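PDB 3VZI: crispr-associated protein Cas5, dvulg subtype from Xanthomonas oryzae pv. oryzae, which probably acts as a Cas5d-type CRISPR endoribonuclease with an RRM-like fold, cutting precursor CRISPR RNA into guide-sized pieces and binding nucleic acid. Local coordinates for residues A[40-45]-A[51-56]; A[44-49]-A[135-140]; A[154-157]-A[162-165]; A[193-196]-A[200-203]. One frame throughout, in Å; residues are numbered along the deposited sequence.

Contact 1 of 4, residues A[40-45]-A[51-56]; sequences GILEAI and IRWVVD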
loop_
_atom_site.group_PDB
_atom_site.type_symbol
_atom_site.label_atom_id
_atom_site.label_comp_id
_atom_site.label_asym_id
_atom_site.label_seq_id
_atom_site.Cartn_x
_atom_site.Cartn_y
_atom_site.Cartn_z
ATOM N N GLY A 40 0.475 4.335 -5.801
ATOM C CA GLY A 40 -0.588 5.254 -5.418
ATOM C C GLY A 40 -0.074 6.314 -4.480
ATOM O O GLY A 40 -0.618 7.405 -4.429
ATOM N N ILE A 41 0.998 6.020 -3.752
ATOM C CA ILE A 41 1.628 7.040 -2.927
ATOM C C ILE A 41 2.469 8.013 -3.757
ATOM O O ILE A 41 2.464 9.217 -3.476
ATOM C CB ILE A 41 2.528 6.416 -1.845
ATOM C CG1 ILE A 41 1.683 5.565 -0.866
ATOM C CG2 ILE A 41 3.436 7.485 -1.217
ATOM C CD1 ILE A 41 2.525 4.754 0.100
ATOM N N LEU A 42 3.221 7.518 -4.741
ATOM C CA LEU A 42 3.993 8.441 -5.576
ATOM C C LEU A 42 3.041 9.402 -6.335
ATOM O O LEU A 42 3.293 10.633 -6.395
ATOM C CB LEU A 42 4.942 7.699 -6.525
ATOM C CG LEU A 42 5.824 6.578 -5.923
ATOM C CD1 LEU A 42 6.282 5.570 -6.969
ATOM C CD2 LEU A 42 6.993 7.123 -5.154
ATOM N N GLU A 43 1.926 8.864 -6.846
ATOM C CA GLU A 43 0.961 9.682 -7.575
ATOM C C GLU A 43 0.341 10.767 -6.673
ATOM O O GLU A 43 0.016 11.870 -7.168
ATOM C CB GLU A 43 -0.142 8.836 -8.207
ATOM C CG GLU A 43 0.355 7.906 -9.295
ATOM C CD GLU A 43 -0.733 7.030 -9.881
ATOM O OE1 GLU A 43 -1.719 6.720 -9.191
ATOM O OE2 GLU A 43 -0.596 6.646 -11.048
ATOM N N ALA A 44 0.199 10.466 -5.369
ATOM C CA ALA A 44 -0.354 11.437 -4.423
ATOM C C ALA A 44 0.581 12.618 -4.348
ATOM O O ALA A 44 0.143 13.773 -4.216
ATOM C CB ALA A 44 -0.555 10.829 -3.040
ATOM N N ILE A 45 1.879 12.336 -4.433
ATOM C CA ILE A 45 2.867 13.409 -4.339
ATOM C C ILE A 45 2.890 14.197 -5.632
ATOM O O ILE A 45 2.902 15.414 -5.602
ATOM C CB ILE A 45 4.260 12.914 -3.970
ATOM C CG1 ILE A 45 4.200 12.178 -2.633
ATOM C CG2 ILE A 45 5.196 14.092 -3.885
ATOM C CD1 ILE A 45 5.551 11.806 -2.054
ATOM N N ILE A 51 2.731 11.156 -17.368
ATOM C CA ILE A 51 3.701 10.292 -16.706
ATOM C C ILE A 51 3.065 9.032 -16.167
ATOM O O ILE A 51 1.843 8.984 -15.916
ATOM C CB ILE A 51 4.622 11.018 -15.667
ATOM C CG1 ILE A 51 3.862 11.574 -14.470
ATOM C CG2 ILE A 51 5.466 12.123 -16.325
ATOM C CD1 ILE A 51 4.743 11.700 -13.254
ATOM N N ARG A 52 3.905 8.010 -16.031
ATOM C CA ARG A 52 3.501 6.702 -15.572
ATOM C C ARG A 52 4.525 6.270 -14.547
ATOM O O ARG A 52 5.689 6.034 -14.865
ATOM C CB ARG A 52 3.447 5.710 -16.740
ATOM C CG ARG A 52 2.827 4.363 -16.385
ATOM C CD ARG A 52 3.221 3.239 -17.334
ATOM N NE ARG A 52 2.280 2.121 -17.197
ATOM C CZ ARG A 52 2.323 0.965 -17.876
ATOM N NH1 ARG A 52 3.287 0.734 -18.764
ATOM N NH2 ARG A 52 1.395 0.026 -17.666
ATOM N N TRP A 53 4.100 6.185 -13.298
ATOM C CA TRP A 53 4.978 5.676 -12.253
ATOM C C TRP A 53 5.126 4.209 -12.335
ATOM O O TRP A 53 4.126 3.492 -12.355
ATOM C CB TRP A 53 4.404 6.011 -10.902
ATOM C CG TRP A 53 4.766 7.392 -10.500
ATOM C CD1 TRP A 53 3.946 8.480 -10.420
ATOM C CD2 TRP A 53 6.099 7.878 -10.149
ATOM N NE1 TRP A 53 4.646 9.577 -10.018
ATOM C CE2 TRP A 53 5.946 9.283 -9.843
ATOM C CE3 TRP A 53 7.350 7.300 -10.056
ATOM C CZ2 TRP A 53 7.003 10.070 -9.466
ATOM C CZ3 TRP A 53 8.418 8.103 -9.669
ATOM C CH2 TRP A 53 8.245 9.458 -9.381
ATOM N N VAL A 54 6.366 3.743 -12.385
ATOM C CA VAL A 54 6.646 2.307 -12.332
ATOM C C VAL A 54 7.459 1.984 -11.091
ATOM O O VAL A 54 8.541 2.536 -10.919
ATOM C CB VAL A 54 7.366 1.819 -13.611
ATOM C CG1 VAL A 54 8.120 0.526 -13.374
ATOM C CG2 VAL A 54 6.368 1.631 -14.747
ATOM N N VAL A 55 6.936 1.092 -10.245
ATOM C CA VAL A 55 7.615 0.611 -9.044
ATOM C C VAL A 55 8.557 -0.526 -9.388
ATOM O O VAL A 55 8.132 -1.512 -9.976
ATOM C CB VAL A 55 6.604 0.132 -7.984
ATOM C CG1 VAL A 55 7.303 -0.527 -6.817
ATOM C CG2 VAL A 55 5.789 1.310 -7.474
ATOM N N ASP A 56 9.833 -0.389 -9.011
ATOM C CA ASP A 56 10.879 -1.360 -9.339
ATOM C C ASP A 56 11.165 -2.297 -8.174
ATOM O O ASP A 56 11.412 -3.503 -8.375
ATOM C CB ASP A 56 12.169 -0.639 -9.692
ATOM C CG ASP A 56 11.967 0.475 -10.722
ATOM O OD1 ASP A 56 11.530 0.185 -11.838
ATOM O OD2 ASP A 56 12.262 1.650 -10.430
HETATM O O HOH W 1 1.350 6.622 -12.885
#
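Leu42 lies over one face of the Trp53 indole, a clear example of helix-on-sheet packing in the RRM-like, ferredoxin-type fold, where the chain leaves helix 35-45 and turns back along the sheet as strand 51-60. The two short segments run in roughly opposed directions, 142° apart, with axes 8.9 Å from each other. Leu42 CB makes the CH-pi contact, 3.8 Å from the centroid of the five-membered ring of Trp53 and only 8° off its normal. With CG anti to the carbonyl carbon (chi1 -48°), the rest of the leucine is carried on toward the six-membered ring, where CD1 meets Trp53 CE3 at 3.7 Å. The same methyl grazes Val55 CG2 at 4.3 Å, so a single branch touches two strand residues. At the pyrrole end, Glu43 brings its aliphatic CG to 3.8 Å from Trp53 CD1, its extended chain sliding past the indole in the opposite direction.

Farther out, Phe122 meets the indole edge-to-face and Phe141 of helix 134-146 adds another ring, while Trp53 NE1 donates to His46 O just past the helix end; that bond helps to fix how the ring is turned. The Glu43 carboxylate divides its two oxygens: OE1 pairs with Arg39, one residue before the segment, and OE2 accepts a hydrogen bond from a water at 2.7 Å. That water in turn accepts from Trp53 N at 2.8 Å, joining the helix side chain to the strand backbone.

Contact 2 of 4, residues A[44-49]-A[135-140]; sequences AIHWKP and GKHLDI
His137 is the first residue of 135-140 to reach across to His46, joining the two helices of the ferredoxin-like fold: helix 134-146 meets the chain just where it leaves helix 35-45. The imidazoles meet rim to rim, with centroids 5.1 Å apart and planes 23° from coplanar. A nearly straight hydrogen bond links His46 NE2 and His137 ND1 at 2.8 Å (167°). On its other nitrogen, NE2, His137 is bonded to OD2 of Asp132, just ahead of the helix, so partners at both nitrogens settle the turn of its ring. The Lys48 side chain crosses that of His137 at about a right angle: Lys48 CB is 4.0 Å from His137 CE1, while the bent chain leads the amine away.

One helical turn on, Ile140 supplies the apolar half of the contact. Its CG2 stands anti to the backbone N and is thereby aimed at His46, where it sits over one ring face, 3.6 Å from the centroid and 12° off the normal. His46 is thus held along its rim by a polar partner and over one face by a methyl group, whose nearest ring atom is His46 ND1, 3.5 Å from Ile140 CG2.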
loop_
_atom_site.group_PDB
_atom_site.type_symbol
_atom_site.label_atom_id
_atom_site.label_comp_id
_atom_site.label_asym_id
_atom_site.label_seq_id
_atom_site.Cartn_x
_atom_site.Cartn_y
_atom_site.Cartn_z
ATOM N N ALA A 44 0.199 10.466 -5.369
ATOM C CA ALA A 44 -0.354 11.437 -4.423
ATOM C C ALA A 44 0.581 12.618 -4.348
ATOM O O ALA A 44 0.143 13.773 -4.216
ATOM C CB ALA A 44 -0.555 10.829 -3.040
ATOM N N ILE A 45 1.879 12.336 -4.433
ATOM C CA ILE A 45 2.867 13.409 -4.339
ATOM C C ILE A 45 2.890 14.197 -5.632
ATOM O O ILE A 45 2.902 15.414 -5.602
ATOM C CB ILE A 45 4.260 12.914 -3.970
ATOM C CG1 ILE A 45 4.200 12.178 -2.633
ATOM C CG2 ILE A 45 5.196 14.092 -3.885
ATOM C CD1 ILE A 45 5.551 11.806 -2.054
ATOM N N HIS A 46 2.845 13.486 -6.755
ATOM C CA HIS A 46 2.775 14.101 -8.068
ATOM C C HIS A 46 2.360 13.117 -9.084
ATOM O O HIS A 46 2.957 12.060 -9.178
ATOM C CB HIS A 46 4.128 14.672 -8.486
ATOM C CG HIS A 46 4.122 15.300 -9.854
ATOM N ND1 HIS A 46 3.244 16.290 -10.204
ATOM C CD2 HIS A 46 4.929 15.071 -10.975
ATOM C CE1 HIS A 46 3.468 16.656 -11.492
ATOM N NE2 HIS A 46 4.503 15.914 -11.964
ATOM N N TRP A 47 1.363 13.470 -9.890
ATOM C CA TRP A 47 1.032 12.691 -11.094
ATOM C C TRP A 47 0.320 13.536 -12.115
ATOM O O TRP A 47 -0.393 14.480 -11.776
ATOM C CB TRP A 47 0.197 11.460 -10.752
ATOM C CG TRP A 47 -0.281 10.698 -11.975
ATOM C CD1 TRP A 47 0.407 9.708 -12.687
ATOM C CD2 TRP A 47 -1.570 10.849 -12.684
ATOM N NE1 TRP A 47 -0.338 9.266 -13.747
ATOM C CE2 TRP A 47 -1.537 9.902 -13.799
ATOM C CE3 TRP A 47 -2.701 11.646 -12.507
ATOM C CZ2 TRP A 47 -2.595 9.765 -14.679
ATOM C CZ3 TRP A 47 -3.763 11.518 -13.417
ATOM C CH2 TRP A 47 -3.706 10.596 -14.477
ATOM N N LYS A 48 0.514 13.193 -13.384
ATOM C CA LYS A 48 -0.128 13.871 -14.503
ATOM C C LYS A 48 -0.275 12.841 -15.593
ATOM O O LYS A 48 0.491 11.870 -15.623
ATOM C CB LYS A 48 0.735 15.045 -15.005
ATOM C CG LYS A 48 0.577 16.355 -14.236
ATOM C CD LYS A 48 -0.885 16.757 -14.139
ATOM C CE LYS A 48 -1.078 18.073 -13.419
ATOM N NZ LYS A 48 -1.194 19.207 -14.379
ATOM N N PRO A 49 -1.259 13.025 -16.500
ATOM C CA PRO A 49 -1.392 12.038 -17.589
ATOM C C PRO A 49 -0.064 11.786 -18.336
ATOM O O PRO A 49 0.187 10.652 -18.756
ATOM C CB PRO A 49 -2.450 12.679 -18.504
ATOM C CG PRO A 49 -3.298 13.485 -17.575
ATOM C CD PRO A 49 -2.370 14.008 -16.509
ATOM N N GLY A 135 12.889 15.817 -16.845
ATOM C CA GLY A 135 13.382 16.907 -16.003
ATOM C C GLY A 135 12.353 17.733 -15.243
ATOM O O GLY A 135 12.467 17.904 -14.029
ATOM N N LYS A 136 11.363 18.262 -15.954
ATOM C CA LYS A 136 10.280 19.021 -15.322
ATOM C C LYS A 136 9.601 18.170 -14.253
ATOM O O LYS A 136 9.554 18.557 -13.086
ATOM C CB LYS A 136 9.263 19.490 -16.370
ATOM C CG LYS A 136 8.040 20.217 -15.821
ATOM C CD LYS A 136 7.055 20.549 -16.944
ATOM C CE LYS A 136 5.631 20.765 -16.439
ATOM N NZ LYS A 136 4.612 20.547 -17.515
ATOM N N HIS A 137 9.123 16.997 -14.657
ATOM C CA HIS A 137 8.288 16.156 -13.804
ATOM C C HIS A 137 9.003 15.498 -12.664
ATOM O O HIS A 137 8.423 15.300 -11.583
ATOM C CB HIS A 137 7.530 15.137 -14.638
ATOM C CG HIS A 137 6.339 15.724 -15.360
ATOM N ND1 HIS A 137 5.222 16.131 -14.711
ATOM C CD2 HIS A 137 6.122 15.973 -16.699
ATOM C CE1 HIS A 137 4.345 16.615 -15.590
ATOM N NE2 HIS A 137 4.887 16.516 -16.812
ATOM N N LEU A 138 10.269 15.155 -12.887
ATOM C CA LEU A 138 11.132 14.659 -11.821
ATOM C C LEU A 138 11.428 15.772 -10.815
ATOM O O LEU A 138 11.594 15.547 -9.619
ATOM C CB LEU A 138 12.431 14.094 -12.398
ATOM C CG LEU A 138 13.560 13.728 -11.431
ATOM C CD1 LEU A 138 13.098 12.594 -10.509
ATOM C CD2 LEU A 138 14.826 13.348 -12.204
ATOM N N ASP A 139 11.499 16.995 -11.291
ATOM C CA ASP A 139 11.883 18.041 -10.376
ATOM C C ASP A 139 10.707 18.499 -9.508
ATOM O O ASP A 139 10.895 18.897 -8.357
ATOM C CB ASP A 139 12.523 19.179 -11.124
ATOM C CG ASP A 139 12.809 20.321 -10.247
ATOM O OD1 ASP A 139 13.651 20.169 -9.316
ATOM O OD2 ASP A 139 12.153 21.357 -10.462
ATOM N N ILE A 140 9.492 18.409 -10.061
ATOM C CA ILE A 140 8.271 18.703 -9.313
ATOM C C ILE A 140 8.079 17.665 -8.195
ATOM O O ILE A 140 7.693 18.013 -7.063
ATOM C CB ILE A 140 7.049 18.731 -10.248
ATOM C CG1 ILE A 140 7.102 19.960 -11.168
ATOM C CG2 ILE A 140 5.743 18.658 -9.447
ATOM C CD1 ILE A 140 6.140 19.850 -12.332
#

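Contact 3 of 4, residues A[154-157]-A[162-165]; sequences PCLG and PASF
Cys155 and Pro162 bring their backbones together in a single beta bridge, their CA atoms 4.5 Å apart, but the pairing goes no further because the touching parts of the two segments diverge, their directions 108° apart. One hydrogen bond seals the crossing: Ala163 N donates to Pro154 O at 2.8 Å, with an N-H...O angle of 161°. Although the hydrogen points well at the oxygen, the donor stands above the carbonyl plane, 40° out of it, as might be expected where two chain segments cross steeply. Beyond the bridge, residues 155-157 bend sharply, with a weak bond from Gly157 N to Cys155 O.

Around the bond, the side chains gather on Ala163. Its methyl lies between two neighbours of the other segment, with Pro154 CB 3.9 Å from Ala163 CB on one hand and Leu156 CD2 3.6 Å from it on the other. Leu156 has CG anti to its carbonyl carbon, which lays the branched end beside the alanine. Farther along, the Pro154 and Phe165 side chains cross at about a right angle; Pro154 CG is the atom that touches, near CE2 and CD2 of the aromatic ring. Pro154 and Leu156 also rest on Ile41 of helix 35-45, and Phe165 reaches Ile45 and strand 7-13.

The result is a loop folded back on the entrance to an edge strand: 162-165 leads into strand 164-167, the fourth strand of the RRM-like βαββαβ fold, and 154-157 covers its start against the first helix.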
loop_
_atom_site.group_PDB
_atom_site.type_symbol
_atom_site.label_atom_id
_atom_site.label_comp_id
_atom_site.label_asym_id
_atom_site.label_seq_id
_atom_site.Cartn_x
_atom_site.Cartn_y
_atom_site.Cartn_z
ATOM N N PRO A 154 -0.956 10.877 1.117
ATOM C CA PRO A 154 -0.727 9.460 0.794
ATOM C C PRO A 154 -1.203 8.549 1.915
ATOM O O PRO A 154 -1.180 8.951 3.075
ATOM C CB PRO A 154 0.792 9.355 0.629
ATOM C CG PRO A 154 1.327 10.574 1.257
ATOM C CD PRO A 154 0.294 11.652 1.129
ATOM N N CYS A 155 -1.608 7.327 1.549
ATOM C CA CYS A 155 -2.154 6.383 2.497
ATOM C C CYS A 155 -1.433 5.069 2.496
ATOM O O CYS A 155 -0.865 4.664 1.483
ATOM C CB CYS A 155 -3.626 6.142 2.203
ATOM S SG CYS A 155 -4.558 7.506 2.894
ATOM N N LEU A 156 -1.487 4.391 3.640
ATOM C CA LEU A 156 -1.001 3.044 3.738
ATOM C C LEU A 156 -2.149 2.062 3.511
ATOM O O LEU A 156 -2.657 1.411 4.448
ATOM C CB LEU A 156 -0.222 2.824 5.042
ATOM C CG LEU A 156 1.014 3.723 5.177
ATOM C CD1 LEU A 156 1.773 3.422 6.468
ATOM C CD2 LEU A 156 1.910 3.596 3.943
ATOM N N GLY A 157 -2.560 1.976 2.245
ATOM C CA GLY A 157 -3.562 1.011 1.816
ATOM C C GLY A 157 -4.963 1.554 1.905
ATOM O O GLY A 157 -5.722 1.467 0.960
ATOM N N PRO A 162 -2.852 7.339 7.314
ATOM C CA PRO A 162 -1.959 8.291 6.603
ATOM C C PRO A 162 -0.500 7.786 6.508
ATOM O O PRO A 162 0.001 7.132 7.428
ATOM C CB PRO A 162 -2.057 9.563 7.445
ATOM C CG PRO A 162 -2.417 9.083 8.820
ATOM C CD PRO A 162 -3.199 7.797 8.673
ATOM N N ALA A 163 0.152 8.073 5.386
ATOM C CA ALA A 163 1.548 7.701 5.147
ATOM C C ALA A 163 2.504 8.866 5.374
ATOM O O ALA A 163 2.385 9.885 4.699
ATOM C CB ALA A 163 1.692 7.221 3.712
ATOM N N SER A 164 3.457 8.737 6.292
ATOM C CA SER A 164 4.563 9.702 6.326
ATOM C C SER A 164 5.592 9.285 5.301
ATOM O O SER A 164 5.670 8.119 4.924
ATOM C CB SER A 164 5.237 9.741 7.674
ATOM O OG SER A 164 4.306 10.128 8.618
ATOM N N PHE A 165 6.422 10.224 4.900
ATOM C CA PHE A 165 7.367 9.963 3.856
ATOM C C PHE A 165 8.493 10.981 3.870
ATOM O O PHE A 165 8.278 12.140 4.215
ATOM C CB PHE A 165 6.659 9.950 2.494
ATOM C CG PHE A 165 5.965 11.244 2.145
ATOM C CD1 PHE A 165 6.668 12.305 1.612
ATOM C CD2 PHE A 165 4.586 11.385 2.338
ATOM C CE1 PHE A 165 6.025 13.489 1.286
ATOM C CE2 PHE A 165 3.932 12.575 2.020
ATOM C CZ PHE A 165 4.660 13.627 1.489
#

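Contact 4 of 4, residues A[193-196]-A[200-203]; sequences DIDF and MTPR
Asp195 and Thr201 hold the close-packed side of this contact, where strands 184-194 and 202-210 of a beta hairpin converge on their connecting loop. Asp195 N donates to Thr201 O at 3.0 Å and 155°, and farther down the ladder Arg203 N donates to Asp193 O, also at 3.0 Å but more bent, at 142°. Between them Ile194 and Pro202 form an antiparallel non-hydrogen-bonded pair, their CA atoms 4.3 Å apart and their side chains on one face of the ribbon. Ile194 contributes CG2, which packs 3.7 Å from Met200 N, so the isoleucine covers the beginning of the returning segment. Asp195 and Thr201 lie side by side and point the same way; CB of the aspartate is 3.6 Å from Thr201 OG1.

The layer of charged side chains is looser. Arg203, bent at chi2 and chi3, curls back over the hairpin and sets NH1 3.5 Å from Asp195 CB. Its salt bridge with the aspartate is long, 3.8 Å from NH1 to Asp195 OD2, and that oxygen lies well out of the guanidinium plane, so no N-H is aimed at it. OD2 also accepts a weak bond from Ala197 N. Phe196 and Met200 form the solvent side; the Phe196 ring only skirts the guanidinium and has a cation-pi partner in Arg52.

The hairpin end therefore depends on backbone bonds for its geometry, while the opposite charges of Asp195 and Arg203 probably add a diffuse attraction without fixing a direction. Crowding of the Asp195 and Asp198 carboxylates would probably raise the cost of charging both, which Arg203 may partly offset.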
loop_
_atom_site.group_PDB
_atom_site.type_symbol
_atom_site.label_atom_id
_atom_site.label_comp_id
_atom_site.label_asym_id
_atom_site.label_seq_id
_atom_site.Cartn_x
_atom_site.Cartn_y
_atom_site.Cartn_z
ATOM N N ASP A 193 -0.619 -5.195 -9.220
ATOM C CA ASP A 193 -1.171 -3.908 -9.561
ATOM C C ASP A 193 -2.371 -4.165 -10.445
ATOM O O ASP A 193 -2.614 -5.276 -10.894
ATOM C CB ASP A 193 -0.144 -3.049 -10.290
ATOM C CG ASP A 193 -0.422 -1.555 -10.180
ATOM O OD1 ASP A 193 0.470 -0.759 -10.564
ATOM O OD2 ASP A 193 -1.523 -1.172 -9.726
ATOM N N ILE A 194 -3.109 -3.105 -10.684
ATOM C CA ILE A 194 -4.384 -3.128 -11.361
ATOM C C ILE A 194 -4.162 -2.894 -12.864
ATOM O O ILE A 194 -3.192 -2.259 -13.256
ATOM C CB ILE A 194 -5.244 -2.058 -10.658
ATOM C CG1 ILE A 194 -6.222 -2.737 -9.692
ATOM C CG2 ILE A 194 -5.828 -1.031 -11.622
ATOM C CD1 ILE A 194 -6.219 -2.077 -8.331
ATOM N N ASP A 195 -5.015 -3.452 -13.709
ATOM C CA ASP A 195 -4.915 -3.188 -15.142
ATOM C C ASP A 195 -4.953 -1.670 -15.437
ATOM O O ASP A 195 -6.011 -1.027 -15.370
ATOM C CB ASP A 195 -6.021 -3.935 -15.912
ATOM C CG ASP A 195 -5.871 -3.849 -17.446
ATOM O OD1 ASP A 195 -6.868 -4.131 -18.152
ATOM O OD2 ASP A 195 -4.775 -3.525 -17.962
ATOM N N PHE A 196 -3.773 -1.116 -15.725
ATOM C CA PHE A 196 -3.616 0.191 -16.374
ATOM C C PHE A 196 -4.790 0.561 -17.294
ATOM O O PHE A 196 -5.375 1.630 -17.145
ATOM C CB PHE A 196 -2.290 0.215 -17.150
ATOM C CG PHE A 196 -1.841 -1.149 -17.638
ATOM C CD1 PHE A 196 -1.135 -2.015 -16.796
ATOM C CD2 PHE A 196 -2.127 -1.577 -18.943
ATOM C CE1 PHE A 196 -0.726 -3.271 -17.246
ATOM C CE2 PHE A 196 -1.717 -2.833 -19.393
ATOM C CZ PHE A 196 -1.014 -3.679 -18.544
ATOM N N MET A 200 -9.153 -1.541 -13.075
ATOM C CA MET A 200 -10.053 -2.354 -12.234
ATOM C C MET A 200 -9.677 -3.836 -12.040
ATOM O O MET A 200 -9.673 -4.307 -10.903
ATOM C CB MET A 200 -11.520 -2.235 -12.701
ATOM C CG MET A 200 -11.802 -2.808 -14.085
ATOM S SD MET A 200 -13.449 -3.519 -14.322
ATOM C CE MET A 200 -13.318 -5.120 -13.524
ATOM N N THR A 201 -9.403 -4.573 -13.127
ATOM C CA THR A 201 -9.104 -6.022 -13.021
ATOM C C THR A 201 -7.676 -6.232 -12.493
ATOM O O THR A 201 -6.697 -5.821 -13.134
ATOM C CB THR A 201 -9.375 -6.859 -14.318
ATOM O OG1 THR A 201 -8.326 -6.678 -15.279
ATOM C CG2 THR A 201 -10.701 -6.492 -14.962
ATOM N N PRO A 202 -7.558 -6.866 -11.315
ATOM C CA PRO A 202 -6.283 -6.967 -10.612
ATOM C C PRO A 202 -5.352 -8.022 -11.206
ATOM O O PRO A 202 -5.801 -8.943 -11.873
ATOM C CB PRO A 202 -6.713 -7.362 -9.201
ATOM C CG PRO A 202 -7.961 -8.171 -9.414
ATOM C CD PRO A 202 -8.654 -7.548 -10.596
ATOM N N ARG A 203 -4.059 -7.873 -10.970
ATOM C CA ARG A 203 -3.074 -8.888 -11.331
ATOM C C ARG A 203 -2.207 -9.266 -10.109
ATOM O O ARG A 203 -2.108 -8.499 -9.128
ATOM C CB ARG A 203 -2.194 -8.410 -12.489
ATOM C CG ARG A 203 -2.846 -8.488 -13.857
ATOM C CD ARG A 203 -2.474 -7.240 -14.638
ATOM N NE ARG A 203 -2.307 -7.459 -16.076
ATOM C CZ ARG A 203 -3.278 -7.355 -16.987
ATOM N NH1 ARG A 203 -4.526 -7.056 -16.632
ATOM N NH2 ARG A 203 -2.998 -7.560 -18.269
#

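In the fold
Seen together, three of the four contacts show how one helix can serve several neighbours. Contacts 1 and 2 both start from helix 35-45, share Ala44 and Ile45, and have centres 9 Å apart; Ile51 CG2 packs 3.8 Å from His137 CG between them. Contact 3, with its centre 13 Å from that of contact 1, meets the same helix: Ile41 CG2 is 3.7 Å from Pro154 CB, and Ile45 CD1 is 3.8 Å from Phe165 CE1. Contact 4 is the outlier, on a separate hairpin, yet it touches contact 1 where Arg52 NH2 comes within 3.4 Å of Phe196 CD1. It lies apart from contacts 2 and 3, with nearest atoms about 9 and 10 Å away.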